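Local coordinates for mandelate racemase/muconate lactonizing enzyme-like protein (Rubrobacter xylanophilus DSM 9941, PDB 3CYJ) that is of unknown function but belongs to the mandelate racemase/muconate lactonizing enzyme group of the enolase superfamily and holds a sodium ion in its barrel domain, at residues 162-167 against 192-197; 244-249 against 266-271. All blocks are in the same frame, centred on the assembly; numbering follows the deposited sequence.

Contact 1 (162-167 against 192-197). With NA (sodium ion), chain E.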
ATOM      1  N   ARG A 162      16.629   5.647  35.591  1.00 44.25           N
ATOM      2  CA  ARG A 162      15.424   5.707  34.766  1.00 43.55           C
ATOM      3  C   ARG A 162      14.200   5.534  35.647  1.00 42.85           C
ATOM      4  O   ARG A 162      14.100   4.590  36.427  1.00 42.64           O
ATOM      5  CB  ARG A 162      15.424   4.593  33.724  1.00 42.93           C
ATOM      6  CG  ARG A 162      16.524   4.692  32.684  1.00 44.11           C
ATOM      7  CD  ARG A 162      16.869   3.303  32.016  1.00 45.74           C
ATOM      8  NE  ARG A 162      17.221   2.282  33.024  1.00 45.86           N
ATOM      9  CZ  ARG A 162      18.469   1.924  33.326  1.00 49.15           C
ATOM     10  NH1 ARG A 162      19.490   2.507  32.706  1.00 50.21           N
ATOM     11  NH2 ARG A 162      18.711   0.993  34.252  1.00 48.32           N
ATOM     12  N   VAL A 163      13.262   6.457  35.522  1.00 42.06           N
ATOM     13  CA  VAL A 163      12.035   6.359  36.280  1.00 41.06           C
ATOM     14  C   VAL A 163      10.817   6.613  35.397  1.00 41.10           C
ATOM     15  O   VAL A 163      10.873   7.493  34.472  1.00 40.36           O
ATOM     16  CB  VAL A 163      11.996   7.305  37.533  1.00 41.32           C
ATOM     17  CG1 VAL A 163      13.058   6.910  38.576  1.00 42.28           C
ATOM     18  CG2 VAL A 163      12.067   8.759  37.145  1.00 37.76           C
ATOM     19  N   LYS A 164       9.731   5.868  35.691  1.00 39.41           N
ATOM     20  CA  LYS A 164       8.423   6.099  35.035  1.00 39.03           C
ATOM     21  C   LYS A 164       7.288   6.551  35.967  1.00 38.43           C
ATOM     22  O   LYS A 164       7.148   6.079  37.085  1.00 39.37           O
ATOM     23  CB  LYS A 164       7.992   4.859  34.184  1.00 38.88           C
ATOM     24  CG  LYS A 164       6.855   5.101  33.152  1.00 37.67           C
ATOM     25  CD  LYS A 164       6.560   3.797  32.297  1.00 34.41           C
ATOM     26  CE  LYS A 164       5.711   2.818  33.136  1.00 35.27           C
ATOM     27  NZ  LYS A 164       5.435   1.505  32.533  1.00 36.01           N
ATOM     28  N   MET A 165       6.476   7.478  35.480  1.00 38.00           N
ATOM     29  CA  MET A 165       5.302   8.000  36.199  1.00 37.09           C
ATOM     30  C   MET A 165       4.011   7.959  35.306  1.00 37.09           C
ATOM     31  O   MET A 165       4.085   7.828  34.079  1.00 35.98           O
ATOM     32  CB  MET A 165       5.570   9.425  36.712  1.00 36.21           C
ATOM     33  CG  MET A 165       5.983  10.446  35.649  1.00 33.46           C
ATOM     34  SD  MET A 165       6.050  12.230  36.142  1.00 30.75           S
ATOM     35  CE  MET A 165       4.353  12.605  36.604  1.00 29.36           C
ATOM     36  N   LYS A 166       2.843   8.053  35.938  1.00 38.17           N
ATOM     37  CA  LYS A 166       1.577   8.148  35.234  1.00 37.14           C
ATOM     38  C   LYS A 166       1.168   9.579  34.902  1.00 37.99           C
ATOM     39  O   LYS A 166       1.415  10.518  35.660  1.00 36.96           O
ATOM     40  CB  LYS A 166       0.483   7.485  36.065  1.00 38.92           C
ATOM     41  CG  LYS A 166       0.825   6.097  36.628  1.00 37.66           C
ATOM     42  CD  LYS A 166       1.186   5.131  35.533  1.00 40.17           C
ATOM     43  CE  LYS A 166       0.849   3.718  35.941  1.00 41.71           C
ATOM     44  NZ  LYS A 166       1.648   2.777  35.140  1.00 43.63           N
ATOM     45  N   VAL A 167       0.543   9.738  33.737  1.00 38.28           N
ATOM     46  CA  VAL A 167      -0.026  11.016  33.290  1.00 38.04           C
ATOM     47  C   VAL A 167      -1.390  10.738  32.673  1.00 38.42           C
ATOM     48  O   VAL A 167      -1.720   9.594  32.330  1.00 37.26           O
ATOM     49  CB  VAL A 167       0.823  11.706  32.131  1.00 38.97           C
ATOM     50  CG1 VAL A 167       2.103  12.257  32.648  1.00 37.06           C
ATOM     51  CG2 VAL A 167       1.037  10.715  30.941  1.00 35.63           C
ATOM     52  N   MET A 192      10.239   8.914  32.155  1.00 40.42           N
ATOM     53  CA  MET A 192       9.361   8.198  31.266  1.00 37.93           C
ATOM     54  C   MET A 192       7.917   8.395  31.731  1.00 37.60           C
ATOM     55  O   MET A 192       7.649   8.434  32.930  1.00 37.29           O
ATOM     56  CB  MET A 192       9.719   6.702  31.356  1.00 38.59           C
ATOM     57  CG  MET A 192      11.268   6.327  31.187  1.00 35.13           C
ATOM     58  SD  MET A 192      11.710   4.709  31.800  1.00 28.21           S
ATOM     59  CE  MET A 192      10.728   3.703  30.677  1.00 31.36           C
ATOM     60  N   VAL A 193       6.970   8.523  30.793  1.00 37.10           N
ATOM     61  CA  VAL A 193       5.533   8.635  31.167  1.00 35.64           C
ATOM     62  C   VAL A 193       4.652   7.505  30.598  1.00 35.52           C
ATOM     63  O   VAL A 193       4.941   6.935  29.543  1.00 35.00           O
ATOM     64  CB  VAL A 193       4.917  10.058  30.908  1.00 35.04           C
ATOM     65  CG1 VAL A 193       5.718  11.203  31.693  1.00 33.86           C
ATOM     66  CG2 VAL A 193       4.786  10.359  29.418  1.00 36.36           C
ATOM     67  N   ASP A 194       3.573   7.198  31.310  1.00 34.98           N
ATOM     68  CA  ASP A 194       2.652   6.178  30.905  1.00 35.54           C
ATOM     69  C   ASP A 194       1.244   6.767  30.990  1.00 36.49           C
ATOM     70  O   ASP A 194       0.850   7.245  32.043  1.00 35.87           O
ATOM     71  CB  ASP A 194       2.824   4.935  31.780  1.00 33.86           C
ATOM     72  CG  ASP A 194       1.917   3.772  31.356  1.00 36.25           C
ATOM     73  OD1 ASP A 194       1.085   3.849  30.393  1.00 36.49           O
ATOM     74  OD2 ASP A 194       1.980   2.750  32.045  1.00 37.74           O
ATOM     75  N   ALA A 195       0.495   6.712  29.874  1.00 36.91           N
ATOM     76  CA  ALA A 195      -0.836   7.345  29.795  1.00 37.13           C
ATOM     77  C   ALA A 195      -1.946   6.283  29.946  1.00 37.91           C
ATOM     78  O   ALA A 195      -3.135   6.621  30.121  1.00 38.50           O
ATOM     79  CB  ALA A 195      -0.986   8.115  28.478  1.00 36.68           C
ATOM     80  N   ASN A 196      -1.552   5.005  29.876  1.00 37.68           N
ATOM     81  CA  ASN A 196      -2.492   3.893  30.010  1.00 38.24           C
ATOM     82  C   ASN A 196      -3.732   4.119  29.141  1.00 38.22           C
ATOM     83  O   ASN A 196      -4.883   3.966  29.623  1.00 38.44           O
ATOM     84  CB  ASN A 196      -2.895   3.714  31.497  1.00 38.95           C
ATOM     85  CG  ASN A 196      -1.732   3.202  32.343  1.00 39.58           C
ATOM     86  OD1 ASN A 196      -1.559   1.989  32.447  1.00 42.59           O
ATOM     87  ND2 ASN A 196      -0.865   4.119  32.859  1.00 36.84           N
ATOM     88  N   GLY A 197      -3.489   4.536  27.898  1.00 37.26           N
ATOM     89  CA  GLY A 197      -4.542   4.738  26.893  1.00 37.73           C
ATOM     90  C   GLY A 197      -5.500   5.899  27.131  1.00 37.96           C
ATOM     91  O   GLY A 197      -6.609   5.905  26.601  1.00 37.15           O
TER
HETATM   92 NA    NA E 371       1.044   0.799  30.873  1.00 55.39          NA
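The sodium site at the C-terminal ends of the barrel strands brings Lys166, from strand 162-166, against Asp194, from strand 190-194. Asp194 OD2 binds the sodium ion at 2.5 Å, and Glu221 and Glu222 complete the protein ligands. The same oxygen takes a salt-bridge hydrogen bond from Lys166 NZ at 3.1 Å, the ammonium standing above the carboxylate plane. With CG of Lys166 opposite the carbonyl carbon (chi1 -47°), a bend at chi2 (-58°) lays the chain alongside Asp194, while its CD and CE run past Asn196 ND2. The other oxygen, Asp194 OD1, accepts from Asn196 N at 2.9 Å in an Asx turn, the donor again lying out of the carboxylate plane, so both oxygens are tied. Lys164 runs along the same face: its CE packs 3.8 Å from Asp194 CB, and its NZ forms salt bridges with Glu221 and Glu317 and a hydrogen bond with Tyr135 OH. The strands are neighbours in the (beta/alpha)7beta barrel of the enolase superfamily, parallel and joined through helix 174-185. Their backbones are stitched by Met192 N to Val163 O, Met165 N to Met192 O, Asp194 N to Met165 O and Val167 N to Asp194 O. Met192 crosses Lys164 on the inner face, CB to CG of the lysine 3.7 Å. On the outer face Met165 and Val193 lie side by side, Met165 reaching toward Val178 and Ala181 of helix 174-185; just past the strand the side chain of Val167 crosses that of Val193 at about a right angle, CG1 to CG1 3.9 Å.

Contact 2 (244-249 against 266-271); sequences AIAAGE and ILQADV
A chi1 of -55° sets CG of Gln268 opposite its own carbonyl carbon, and a straight chi2 of 174° then carries the amide across to the backbone of Ala247, where NE2 rests 3.4 Å from Ala247 C. This happens between two adjacent parallel strands of the (beta/alpha)7beta barrel, 244-247 and 266-269, linked by helix 254-261 as a beta-alpha-beta unit. The amide is held from outside the pair: OE1 bonds to the hydroxyl of Tyr219, and NE2 makes a weak bond to Glu221, a ligand of the sodium ion, so Gln268 probably helps to position that carboxylate from the second shell. Two backbone bonds join the strands, Ile266 N to Ile245 O (3.1 Å) and Gln268 N to Ala247 O (3.0 Å); that from Ala247 N to Ile266 O is weak. Ile266 shares the inner face with Ala246, CB to CB 3.9 Å, and its CD1 presses on Ala244 CB at 3.5 Å, tighter than usual for two carbons. On the outer face Leu267 turns to Ile286 and Cys287 of helix 283-290. Past the strand, Gly248 has a positive phi (146°); with no CB in the way, its CA sits 3.2 Å from Gln268 O in a CA-H...O contact. Glu249 then directs its carboxylate to a salt bridge with Arg273. Beyond the strands a water links the two chains, donating to Glu249 O at 3.0 Å and accepting from Asp270 N at 2.8 Å.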
ATOM      1  N   ALA A 244      10.475   7.961  22.811  1.00 38.02           N
ATOM      2  CA  ALA A 244      10.069   6.653  22.293  1.00 38.63           C
ATOM      3  C   ALA A 244       8.577   6.316  22.548  1.00 38.52           C
ATOM      4  O   ALA A 244       8.047   6.504  23.652  1.00 37.76           O
ATOM      5  CB  ALA A 244      10.960   5.582  22.867  1.00 38.52           C
ATOM      6  N   ILE A 245       7.886   5.893  21.503  1.00 39.09           N
ATOM      7  CA  ILE A 245       6.487   5.503  21.653  1.00 39.13           C
ATOM      8  C   ILE A 245       6.478   4.047  22.007  1.00 38.40           C
ATOM      9  O   ILE A 245       6.987   3.260  21.251  1.00 39.87           O
ATOM     10  CB  ILE A 245       5.649   5.806  20.372  1.00 39.76           C
ATOM     11  CG1 ILE A 245       5.661   7.329  20.034  1.00 40.44           C
ATOM     12  CG2 ILE A 245       4.219   5.274  20.507  1.00 39.67           C
ATOM     13  CD1 ILE A 245       5.057   8.309  21.176  1.00 37.60           C
ATOM     14  N   ALA A 246       5.956   3.678  23.184  1.00 38.61           N
ATOM     15  CA  ALA A 246       5.972   2.250  23.622  1.00 38.27           C
ATOM     16  C   ALA A 246       4.557   1.678  23.871  1.00 38.11           C
ATOM     17  O   ALA A 246       3.645   2.400  24.310  1.00 36.89           O
ATOM     18  CB  ALA A 246       6.813   2.071  24.890  1.00 37.26           C
ATOM     19  N   ALA A 247       4.393   0.371  23.619  1.00 38.66           N
ATOM     20  CA  ALA A 247       3.112  -0.286  23.873  1.00 39.70           C
ATOM     21  C   ALA A 247       3.316  -1.771  23.909  1.00 40.27           C
ATOM     22  O   ALA A 247       4.352  -2.232  23.473  1.00 39.55           O
ATOM     23  CB  ALA A 247       2.099   0.102  22.814  1.00 40.14           C
ATOM     24  N   GLY A 248       2.353  -2.520  24.449  1.00 42.93           N
ATOM     25  CA  GLY A 248       2.430  -3.960  24.360  1.00 46.90           C
ATOM     26  C   GLY A 248       1.939  -4.912  25.424  1.00 50.32           C
ATOM     27  O   GLY A 248       1.892  -6.144  25.170  1.00 52.05           O
ATOM     28  N   GLU A 249       1.597  -4.441  26.612  1.00 51.66           N
ATOM     29  CA  GLU A 249       1.079  -5.422  27.615  1.00 54.26           C
ATOM     30  C   GLU A 249      -0.131  -6.352  27.301  1.00 54.93           C
ATOM     31  O   GLU A 249      -0.257  -7.407  27.914  1.00 55.18           O
ATOM     32  CB  GLU A 249       0.810  -4.756  28.946  1.00 54.30           C
ATOM     33  CG  GLU A 249       0.027  -3.452  28.824  1.00 56.77           C
ATOM     34  CD  GLU A 249      -0.483  -2.998  30.150  1.00 59.45           C
ATOM     35  OE1 GLU A 249      -0.571  -1.771  30.408  1.00 62.96           O
ATOM     36  OE2 GLU A 249      -0.791  -3.899  30.954  1.00 61.57           O
ATOM     37  N   ILE A 266       9.142   1.049  20.737  1.00 36.75           N
ATOM     38  CA  ILE A 266       9.558   0.088  21.740  1.00 36.97           C
ATOM     39  C   ILE A 266       8.437  -0.924  22.048  1.00 37.47           C
ATOM     40  O   ILE A 266       7.322  -0.540  22.370  1.00 36.53           O
ATOM     41  CB  ILE A 266      10.024   0.780  23.080  1.00 37.48           C
ATOM     42  CG1 ILE A 266      11.133   1.807  22.820  1.00 37.80           C
ATOM     43  CG2 ILE A 266      10.533  -0.271  24.082  1.00 35.10           C
ATOM     44  CD1 ILE A 266      11.749   2.379  24.024  1.00 40.15           C
ATOM     45  N   LEU A 267       8.742  -2.219  21.931  1.00 38.59           N
ATOM     46  CA  LEU A 267       7.757  -3.246  22.139  1.00 38.88           C
ATOM     47  C   LEU A 267       7.824  -3.722  23.588  1.00 38.99           C
ATOM     48  O   LEU A 267       8.919  -3.888  24.140  1.00 38.98           O
ATOM     49  CB  LEU A 267       7.991  -4.394  21.173  1.00 39.25           C
ATOM     50  CG  LEU A 267       7.019  -5.602  21.259  1.00 41.81           C
ATOM     51  CD1 LEU A 267       5.632  -5.140  21.055  1.00 46.12           C
ATOM     52  CD2 LEU A 267       7.236  -6.580  20.180  1.00 45.93           C
ATOM     53  N   GLN A 268       6.662  -3.930  24.204  1.00 38.29           N
ATOM     54  CA  GLN A 268       6.608  -4.396  25.566  1.00 38.74           C
ATOM     55  C   GLN A 268       5.859  -5.690  25.628  1.00 39.33           C
ATOM     56  O   GLN A 268       4.945  -5.912  24.847  1.00 39.80           O
ATOM     57  CB  GLN A 268       5.845  -3.418  26.438  1.00 38.54           C
ATOM     58  CG  GLN A 268       6.376  -2.023  26.399  1.00 41.21           C
ATOM     59  CD  GLN A 268       5.498  -1.064  27.154  1.00 43.23           C
ATOM     60  OE1 GLN A 268       5.987  -0.118  27.708  1.00 49.91           O
ATOM     61  NE2 GLN A 268       4.191  -1.287  27.149  1.00 47.47           N
ATOM     62  N   ALA A 269       6.236  -6.553  26.575  1.00 39.45           N
ATOM     63  CA  ALA A 269       5.383  -7.662  26.948  1.00 38.58           C
ATOM     64  C   ALA A 269       5.557  -7.969  28.448  1.00 38.23           C
ATOM     65  O   ALA A 269       6.483  -7.498  29.102  1.00 37.32           O
ATOM     66  CB  ALA A 269       5.604  -8.892  26.029  1.00 36.96           C
ATOM     67  N   ASP A 270       4.603  -8.696  29.003  1.00 37.77           N
ATOM     68  CA  ASP A 270       4.574  -8.976  30.428  1.00 37.94           C
ATOM     69  C   ASP A 270       4.682 -10.474  30.547  1.00 37.72           C
ATOM     70  O   ASP A 270       3.805 -11.199  30.089  1.00 37.57           O
ATOM     71  CB  ASP A 270       3.235  -8.468  30.947  1.00 39.19           C
ATOM     72  CG  ASP A 270       3.004  -8.724  32.444  1.00 41.32           C
ATOM     73  OD1 ASP A 270       3.484  -9.737  33.020  1.00 47.90           O
ATOM     74  OD2 ASP A 270       2.271  -7.922  33.027  1.00 39.97           O
ATOM     75  N   VAL A 271       5.773 -10.944  31.129  1.00 37.90           N
ATOM     76  CA  VAL A 271       6.002 -12.392  31.250  1.00 39.38           C
ATOM     77  C   VAL A 271       4.819 -13.159  31.922  1.00 39.11           C
ATOM     78  O   VAL A 271       4.620 -14.373  31.686  1.00 40.02           O
ATOM     79  CB  VAL A 271       7.352 -12.705  31.993  1.00 39.43           C
ATOM     80  CG1 VAL A 271       7.197 -12.558  33.461  1.00 40.86           C
ATOM     81  CG2 VAL A 271       7.823 -14.082  31.716  1.00 39.95           C
TER
HETATM   82  O   HOH W   1       2.222  -9.125  27.619  1.00 38.73           O

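Contact 1 and contact 2 are two beta-alpha-beta pairings of one curled barrel sheet, with centres about 12 Å apart and nearest atoms about 4 Å apart, without touching. Along the chain contact 1 is complete before contact 2 begins. Strand 219-221 lies between them, pairing with 190-194 on one edge and with 244-247 on the other, and it supplies the sodium ligand Glu221. Lys164 of contact 1 and, weakly, Gln268 of contact 2 both reach that glutamate, while the carboxylate of Glu249 comes within about 3 Å of the ion. The two contacts thus line one metal-containing pocket in the barrel domain from either side of strand 219-221.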